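Local atomic coordinates of double Glycine Motif Protease domain from AMS/PCAT Transporter (Lachnospiraceae bacterium C6A11, PDB entry 6MPZ), a protein that probably cleaves leader peptides after their double-glycine motif, as the C39 cysteine peptidase domain of a transporter that exports lantibiotic-type peptides. Residues 22-36 / 45-59. Sequence-based numbering, arbitrary orientation.
Sequences MEALECGAASLAMVL and LEQVRVDCGVSRDGS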
ATOM      1  N   MET A  22       7.370  -8.464 -10.834  1.00 45.44           N
ATOM      2  CA  MET A  22       8.033  -9.334 -11.837  1.00 49.38           C
ATOM      3  C   MET A  22       7.240 -10.601 -12.087  1.00 44.55           C
ATOM      4  O   MET A  22       7.281 -11.133 -13.176  1.00 47.65           O
ATOM      5  CB  MET A  22       9.458  -9.679 -11.425  1.00 55.13           C
ATOM      6  CG  MET A  22      10.378  -8.446 -11.422  1.00 60.23           C
ATOM      7  SD  MET A  22      10.311  -7.247 -12.836  1.00 75.82           S
ATOM      8  CE  MET A  22      10.113  -8.141 -14.395  1.00 69.91           C
ATOM      9  N   GLU A  23       6.526 -11.084 -11.076  1.00 45.31           N
ATOM     10  CA  GLU A  23       5.506 -12.104 -11.286  1.00 47.58           C
ATOM     11  C   GLU A  23       4.305 -11.883 -10.361  1.00 44.79           C
ATOM     12  O   GLU A  23       4.381 -11.114  -9.389  1.00 43.83           O
ATOM     13  CB  GLU A  23       6.099 -13.524 -11.208  1.00 49.78           C
ATOM     14  CG  GLU A  23       6.453 -14.010  -9.822  1.00 58.60           C
ATOM     15  CD  GLU A  23       5.415 -14.942  -9.176  1.00 69.50           C
ATOM     16  OE1 GLU A  23       4.378 -15.294  -9.819  1.00 61.20           O
ATOM     17  OE2 GLU A  23       5.663 -15.341  -7.997  1.00 74.68           O
ATOM     18  N   ALA A  24       3.208 -12.565 -10.697  1.00 43.14           N
ATOM     19  CA  ALA A  24       1.861 -12.318 -10.132  1.00 43.78           C
ATOM     20  C   ALA A  24       1.688 -12.315  -8.604  1.00 40.03           C
ATOM     21  O   ALA A  24       0.787 -11.654  -8.089  1.00 45.16           O
ATOM     22  CB  ALA A  24       0.850 -13.281 -10.750  1.00 41.24           C
ATOM     23  N   LEU A  25       2.513 -13.061  -7.894  1.00 36.63           N
ATOM     24  CA  LEU A  25       2.362 -13.236  -6.457  1.00 38.20           C
ATOM     25  C   LEU A  25       3.048 -12.111  -5.716  1.00 37.28           C
ATOM     26  O   LEU A  25       2.897 -12.026  -4.498  1.00 35.36           O
ATOM     27  CB  LEU A  25       3.009 -14.558  -5.984  1.00 42.42           C
ATOM     28  CG  LEU A  25       2.347 -15.965  -6.064  1.00 46.47           C
ATOM     29  CD1 LEU A  25       1.345 -16.120  -7.194  1.00 45.52           C
ATOM     30  CD2 LEU A  25       3.452 -17.032  -6.163  1.00 44.49           C
ATOM     31  N   GLU A  26       3.788 -11.238  -6.424  1.00 38.30           N
ATOM     32  CA  GLU A  26       4.675 -10.232  -5.791  1.00 36.94           C
ATOM     33  C   GLU A  26       4.076  -8.860  -5.483  1.00 32.54           C
ATOM     34  O   GLU A  26       4.798  -8.013  -4.938  1.00 36.48           O
ATOM     35  CB  GLU A  26       5.960 -10.066  -6.638  1.00 37.98           C
ATOM     36  CG  GLU A  26       6.753 -11.351  -6.761  1.00 42.65           C
ATOM     37  CD  GLU A  26       7.928 -11.279  -7.720  1.00 43.86           C
ATOM     38  OE1 GLU A  26       8.312 -10.186  -8.181  1.00 42.33           O
ATOM     39  OE2 GLU A  26       8.473 -12.369  -7.997  1.00 47.17           O
ATOM     40  N   CYS A  27       2.791  -8.643  -5.754  1.00 31.34           N
ATOM     41  CA  CYS A  27       2.172  -7.274  -5.624  1.00 32.36           C
ATOM     42  C   CYS A  27       2.433  -6.578  -4.262  1.00 30.18           C
ATOM     43  O   CYS A  27       2.691  -5.372  -4.237  1.00 29.15           O
ATOM     44  CB  CYS A  27       0.665  -7.298  -5.911  1.00 33.64           C
ATOM     45  SG  CYS A  27      -0.269  -8.415  -4.853  1.00 35.40           S
ATOM     46  N   GLY A  28       2.357  -7.343  -3.167  1.00 27.99           N
ATOM     47  CA  GLY A  28       2.643  -6.861  -1.800  1.00 27.52           C
ATOM     48  C   GLY A  28       4.010  -6.232  -1.713  1.00 28.14           C
ATOM     49  O   GLY A  28       4.170  -5.103  -1.246  1.00 31.00           O
ATOM     50  N   ALA A  29       5.001  -6.975  -2.184  1.00 28.56           N
ATOM     51  CA  ALA A  29       6.388  -6.537  -2.180  1.00 27.97           C
ATOM     52  C   ALA A  29       6.686  -5.342  -3.103  1.00 26.12           C
ATOM     53  O   ALA A  29       7.427  -4.430  -2.720  1.00 23.44           O
ATOM     54  CB  ALA A  29       7.290  -7.708  -2.548  1.00 29.33           C
ATOM     55  N   ALA A  30       6.130  -5.372  -4.321  1.00 23.90           N
ATOM     56  CA  ALA A  30       6.255  -4.259  -5.239  1.00 25.66           C
ATOM     57  C   ALA A  30       5.633  -2.980  -4.624  1.00 25.16           C
ATOM     58  O   ALA A  30       6.232  -1.925  -4.694  1.00 22.34           O
ATOM     59  CB  ALA A  30       5.570  -4.606  -6.560  1.00 27.86           C
ATOM     60  N   SER A  31       4.478  -3.126  -3.960  1.00 23.74           N
ATOM     61  CA  SER A  31       3.768  -2.022  -3.363  1.00 23.02           C
ATOM     62  C   SER A  31       4.620  -1.479  -2.207  1.00 22.48           C
ATOM     63  O   SER A  31       4.798  -0.287  -2.124  1.00 20.59           O
ATOM     64  CB  SER A  31       2.353  -2.435  -2.851  1.00 22.93           C
ATOM     65  OG  SER A  31       1.510  -2.871  -3.930  1.00 25.37           O
ATOM     66  N   LEU A  32       5.153  -2.323  -1.329  1.00 22.52           N
ATOM     67  CA  LEU A  32       6.032  -1.750  -0.268  1.00 25.15           C
ATOM     68  C   LEU A  32       7.333  -1.129  -0.870  1.00 28.09           C
ATOM     69  O   LEU A  32       7.898  -0.201  -0.313  1.00 29.15           O
ATOM     70  CB  LEU A  32       6.380  -2.773   0.771  1.00 24.35           C
ATOM     71  CG  LEU A  32       7.303  -2.313   1.927  1.00 23.10           C
ATOM     72  CD1 LEU A  32       6.742  -1.151   2.698  1.00 23.79           C
ATOM     73  CD2 LEU A  32       7.487  -3.479   2.879  1.00 22.61           C
ATOM     74  N   ALA A  33       7.806  -1.649  -1.995  1.00 30.03           N
ATOM     75  CA  ALA A  33       9.053  -1.133  -2.612  1.00 30.71           C
ATOM     76  C   ALA A  33       8.846   0.324  -3.057  1.00 30.35           C
ATOM     77  O   ALA A  33       9.665   1.203  -2.738  1.00 28.03           O
ATOM     78  CB  ALA A  33       9.518  -2.033  -3.777  1.00 29.22           C
ATOM     79  N   MET A  34       7.705   0.572  -3.715  1.00 28.78           N
ATOM     80  CA  MET A  34       7.242   1.930  -4.093  1.00 24.92           C
ATOM     81  C   MET A  34       7.111   2.862  -2.907  1.00 25.84           C
ATOM     82  O   MET A  34       7.555   4.016  -3.013  1.00 28.99           O
ATOM     83  CB  MET A  34       5.920   1.875  -4.850  1.00 23.13           C
ATOM     84  CG  MET A  34       6.065   1.313  -6.204  1.00 24.50           C
ATOM     85  SD  MET A  34       4.626   1.241  -7.336  1.00 26.27           S
ATOM     86  CE  MET A  34       3.825  -0.255  -6.830  1.00 25.20           C
ATOM     87  N   VAL A  35       6.521   2.395  -1.798  1.00 26.39           N
ATOM     88  CA  VAL A  35       6.447   3.219  -0.566  1.00 28.44           C
ATOM     89  C   VAL A  35       7.848   3.544  -0.009  1.00 28.18           C
ATOM     90  O   VAL A  35       8.126   4.686   0.340  1.00 29.54           O
ATOM     91  CB  VAL A  35       5.542   2.627   0.566  1.00 26.31           C
ATOM     92  CG1 VAL A  35       5.599   3.489   1.829  1.00 24.96           C
ATOM     93  CG2 VAL A  35       4.103   2.542   0.135  1.00 26.77           C
ATOM     94  N   LEU A  36       8.706   2.542   0.058  1.00 27.14           N
ATOM     95  CA  LEU A  36      10.110   2.731   0.430  1.00 32.07           C
ATOM     96  C   LEU A  36      10.858   3.750  -0.458  1.00 30.77           C
ATOM     97  O   LEU A  36      11.580   4.614   0.048  1.00 26.05           O
ATOM     98  CB  LEU A  36      10.838   1.378   0.425  1.00 33.26           C
ATOM     99  CG  LEU A  36      10.403   0.460   1.596  1.00 32.74           C
ATOM    100  CD1 LEU A  36      10.834  -0.998   1.351  1.00 34.42           C
ATOM    101  CD2 LEU A  36      10.928   0.988   2.949  1.00 33.51           C
ATOM    102  N   LEU A  45      14.861  -4.901  -4.336  1.00 38.56           N
ATOM    103  CA  LEU A  45      13.518  -5.510  -4.459  1.00 38.42           C
ATOM    104  C   LEU A  45      13.505  -6.970  -4.026  1.00 37.18           C
ATOM    105  O   LEU A  45      12.529  -7.422  -3.458  1.00 35.86           O
ATOM    106  CB  LEU A  45      12.963  -5.401  -5.889  1.00 45.24           C
ATOM    107  CG  LEU A  45      11.671  -6.211  -6.206  1.00 50.91           C
ATOM    108  CD1 LEU A  45      10.472  -5.818  -5.330  1.00 52.83           C
ATOM    109  CD2 LEU A  45      11.286  -6.078  -7.683  1.00 54.08           C
ATOM    110  N   GLU A  46      14.594  -7.702  -4.285  1.00 38.10           N
ATOM    111  CA  GLU A  46      14.703  -9.113  -3.878  1.00 35.34           C
ATOM    112  C   GLU A  46      14.599  -9.225  -2.373  1.00 28.29           C
ATOM    113  O   GLU A  46      14.013 -10.160  -1.879  1.00 29.27           O
ATOM    114  CB  GLU A  46      16.015  -9.829  -4.332  1.00 38.86           C
ATOM    115  CG  GLU A  46      16.864  -9.237  -5.458  1.00 46.93           C
ATOM    116  CD  GLU A  46      17.876  -8.187  -4.989  1.00 45.54           C
ATOM    117  OE1 GLU A  46      18.867  -8.457  -4.258  1.00 40.78           O
ATOM    118  OE2 GLU A  46      17.650  -7.059  -5.397  1.00 48.67           O
ATOM    119  N   GLN A  47      15.221  -8.300  -1.654  1.00 25.62           N
ATOM    120  CA  GLN A  47      15.166  -8.307  -0.202  1.00 25.22           C
ATOM    121  C   GLN A  47      13.731  -8.053   0.304  1.00 27.03           C
ATOM    122  O   GLN A  47      13.274  -8.722   1.236  1.00 24.28           O
ATOM    123  CB  GLN A  47      16.164  -7.266   0.360  1.00 24.77           C
ATOM    124  CG  GLN A  47      16.391  -7.373   1.867  1.00 23.41           C
ATOM    125  CD  GLN A  47      17.063  -8.663   2.264  1.00 24.46           C
ATOM    126  OE1 GLN A  47      18.162  -8.940   1.770  1.00 25.73           O
ATOM    127  NE2 GLN A  47      16.424  -9.474   3.160  1.00 25.84           N
ATOM    128  N   VAL A  48      13.013  -7.120  -0.341  1.00 30.88           N
ATOM    129  CA  VAL A  48      11.651  -6.771   0.056  1.00 30.64           C
ATOM    130  C   VAL A  48      10.715  -8.002  -0.067  1.00 32.60           C
ATOM    131  O   VAL A  48       9.867  -8.239   0.808  1.00 28.28           O
ATOM    132  CB  VAL A  48      11.083  -5.572  -0.749  1.00 29.95           C
ATOM    133  CG1 VAL A  48       9.649  -5.253  -0.316  1.00 31.91           C
ATOM    134  CG2 VAL A  48      11.968  -4.323  -0.645  1.00 29.87           C
ATOM    135  N   ARG A  49      10.863  -8.760  -1.148  1.00 39.13           N
ATOM    136  CA  ARG A  49      10.027  -9.952  -1.378  1.00 41.11           C
ATOM    137  C   ARG A  49      10.170 -10.908  -0.208  1.00 40.84           C
ATOM    138  O   ARG A  49       9.197 -11.388   0.349  1.00 39.33           O
ATOM    139  CB  ARG A  49      10.479 -10.734  -2.590  1.00 44.03           C
ATOM    140  CG  ARG A  49      10.223 -10.142  -3.941  1.00 49.63           C
ATOM    141  CD  ARG A  49      10.561 -11.187  -4.997  1.00 53.81           C
ATOM    142  NE  ARG A  49      10.767 -10.565  -6.287  1.00 62.39           N
ATOM    143  CZ  ARG A  49      11.900 -10.538  -6.995  1.00 61.97           C
ATOM    144  NH1 ARG A  49      13.025 -11.127  -6.588  1.00 60.73           N
ATOM    145  NH2 ARG A  49      11.882  -9.909  -8.172  1.00 65.47           N
ATOM    146  N   VAL A  50      11.416 -11.171   0.132  1.00 40.59           N
ATOM    147  CA  VAL A  50      11.756 -12.120   1.182  1.00 43.69           C
ATOM    148  C   VAL A  50      11.315 -11.602   2.541  1.00 39.39           C
ATOM    149  O   VAL A  50      10.822 -12.371   3.339  1.00 37.12           O
ATOM    150  CB  VAL A  50      13.275 -12.464   1.089  1.00 41.15           C
ATOM    151  CG1 VAL A  50      13.959 -12.502   2.434  1.00 41.27           C
ATOM    152  CG2 VAL A  50      13.424 -13.758   0.313  1.00 41.13           C
ATOM    153  N   ASP A  51      11.483 -10.309   2.797  1.00 36.21           N
ATOM    154  CA  ASP A  51      11.050  -9.724   4.073  1.00 37.13           C
ATOM    155  C   ASP A  51       9.534  -9.623   4.188  1.00 38.04           C
ATOM    156  O   ASP A  51       9.024  -9.666   5.274  1.00 39.17           O
ATOM    157  CB  ASP A  51      11.677  -8.360   4.317  1.00 40.45           C
ATOM    158  CG  ASP A  51      13.195  -8.428   4.411  1.00 39.72           C
ATOM    159  OD1 ASP A  51      13.737  -9.513   4.605  1.00 43.01           O
ATOM    160  OD2 ASP A  51      13.846  -7.389   4.302  1.00 42.66           O
ATOM    161  N   CYS A  52       8.815  -9.535   3.071  1.00 37.35           N
ATOM    162  CA  CYS A  52       7.354  -9.564   3.104  1.00 35.99           C
ATOM    163  C   CYS A  52       6.809 -10.974   3.222  1.00 37.54           C
ATOM    164  O   CYS A  52       5.609 -11.165   3.420  1.00 34.73           O
ATOM    165  CB  CYS A  52       6.774  -8.890   1.852  1.00 36.56           C
ATOM    166  SG  CYS A  52       6.924  -7.086   1.938  1.00 34.73           S
ATOM    167  N   GLY A  53       7.675 -11.977   3.041  1.00 37.99           N
ATOM    168  CA  GLY A  53       7.265 -13.363   3.041  1.00 37.26           C
ATOM    169  C   GLY A  53       6.416 -13.783   1.861  1.00 36.30           C
ATOM    170  O   GLY A  53       5.462 -14.532   2.046  1.00 43.40           O
ATOM    171  N   VAL A  54       6.754 -13.359   0.658  1.00 39.59           N
ATOM    172  CA  VAL A  54       6.020 -13.842  -0.543  1.00 47.33           C
ATOM    173  C   VAL A  54       6.002 -15.365  -0.580  1.00 49.37           C
ATOM    174  O   VAL A  54       7.024 -16.012  -0.415  1.00 53.60           O
ATOM    175  CB  VAL A  54       6.537 -13.302  -1.901  1.00 50.74           C
ATOM    176  CG1 VAL A  54       6.255 -11.805  -2.015  1.00 58.89           C
ATOM    177  CG2 VAL A  54       8.009 -13.619  -2.138  1.00 59.87           C
ATOM    178  N   SER A  55       4.816 -15.922  -0.754  1.00 52.64           N
ATOM    179  CA  SER A  55       4.607 -17.360  -0.747  1.00 51.36           C
ATOM    180  C   SER A  55       3.683 -17.642  -1.927  1.00 57.24           C
ATOM    181  O   SER A  55       3.433 -16.744  -2.765  1.00 55.37           O
ATOM    182  CB  SER A  55       3.955 -17.775   0.578  1.00 47.45           C
ATOM    183  OG  SER A  55       2.558 -17.512   0.547  1.00 44.82           O
ATOM    184  N   ARG A  56       3.171 -18.874  -1.988  1.00 59.19           N
ATOM    185  CA  ARG A  56       2.174 -19.267  -3.000  1.00 56.28           C
ATOM    186  C   ARG A  56       0.825 -18.584  -2.766  1.00 47.70           C
ATOM    187  O   ARG A  56      -0.018 -18.604  -3.640  1.00 48.49           O
ATOM    188  CB  ARG A  56       2.013 -20.807  -3.067  1.00 60.78           C
ATOM    189  CG  ARG A  56       1.462 -21.497  -1.813  1.00 67.39           C
ATOM    190  CD  ARG A  56       1.430 -23.016  -2.008  1.00 71.76           C
ATOM    191  NE  ARG A  56       1.214 -23.760  -0.762  1.00 73.22           N
ATOM    192  CZ  ARG A  56       0.055 -23.870  -0.095  1.00 73.02           C
ATOM    193  NH1 ARG A  56      -1.061 -23.269  -0.508  1.00 76.50           N
ATOM    194  NH2 ARG A  56       0.013 -24.592   1.020  1.00 71.19           N
ATOM    195  N   ASP A  57       0.624 -17.986  -1.595  1.00 46.39           N
ATOM    196  CA  ASP A  57      -0.574 -17.179  -1.316  1.00 49.79           C
ATOM    197  C   ASP A  57      -0.320 -15.647  -1.351  1.00 44.22           C
ATOM    198  O   ASP A  57      -1.014 -14.873  -0.694  1.00 44.23           O
ATOM    199  CB  ASP A  57      -1.150 -17.605   0.030  1.00 49.54           C
ATOM    200  CG  ASP A  57      -1.532 -19.094   0.041  1.00 58.14           C
ATOM    201  OD1 ASP A  57      -2.261 -19.545  -0.875  1.00 58.77           O
ATOM    202  OD2 ASP A  57      -1.087 -19.830   0.940  1.00 62.80           O
ATOM    203  N   GLY A  58       0.668 -15.226  -2.133  1.00 37.93           N
ATOM    204  CA  GLY A  58       1.079 -13.833  -2.192  1.00 41.00           C
ATOM    205  C   GLY A  58       1.697 -13.429  -0.867  1.00 37.68           C
ATOM    206  O   GLY A  58       2.494 -14.191  -0.319  1.00 38.01           O
ATOM    207  N   SER A  59       1.318 -12.246  -0.367  1.00 36.20           N
ATOM    208  CA  SER A  59       1.764 -11.732   0.932  1.00 34.02           C
ATOM    209  C   SER A  59       0.533 -11.381   1.730  1.00 32.99           C
ATOM    210  O   SER A  59      -0.565 -11.270   1.185  1.00 29.29           O
ATOM    211  CB  SER A  59       2.603 -10.454   0.761  1.00 36.36           C
ATOM    212  OG  SER A  59       3.804 -10.726   0.054  1.00 45.79           O
TER
HETATM  213  O   HOH W   1       2.298  -9.997  -2.748  1.00 50.55           O
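With CG1 anti to the backbone N (chi1 179°), Val48 lays CG1 against Ala29 and sends CG2 to Leu36, while the extended chain of Arg49, running from CG to NE, carries its guanidinium to Glu26. Val48 and Arg49 belong to helix 45-52, which packs at 122° against helix 27-36, the helix bearing the probable catalytic cysteine of this papain-like C39 peptidase domain; the axes approach to 8.7 Å. Val48 is a knob in a hole formed by Ala29, Leu32, Ala33 and Leu36; its CG1 lies 3.4 Å from Ala29 O, and its CG2 meets Leu36 CD1 tip to tip. The small Ala29 brings CB within 3.7 Å of Arg49 CA. Farther along, Leu32 CD2 packs on Cys52 SG. Gly53 ends helix 45-52 in a Schellman motif, its positive phi readily adopted by glycine; beyond it Val54 CG1 packs on Ala29 CB.

At the polar end, Arg49 NE gives Glu26 OE1 a weak, bent hydrogen bond (3.1 Å) within a salt bridge, the carboxylate and guanidinium planes being 52° apart; Met22 N is a second weak donor to OE1. Met22 CG lies at the guanidinium edge, in its plane.

Cys27 begins the helix, covalently linked through SG to the bound leader peptide and touching His101, consistent with a Cys-His-Asp triad completed by Asp117. Leu25 CD2 lies 3.4 Å from Ser55 O, against the type I turn 55-58. Positive phi favours glycine at Gly58, whose CA makes a CA-H...O contact (3.4 Å) to Leu25 O. Gly28 leaves no room for a CB beside Ser59 CB. Ser59 makes backbone hydrogen bonds to the peptide. A water donates to Leu25 O at 2.7 Å, accepts from Gly28 N, and weakly accepts from Ser59 OG at 3.3 Å.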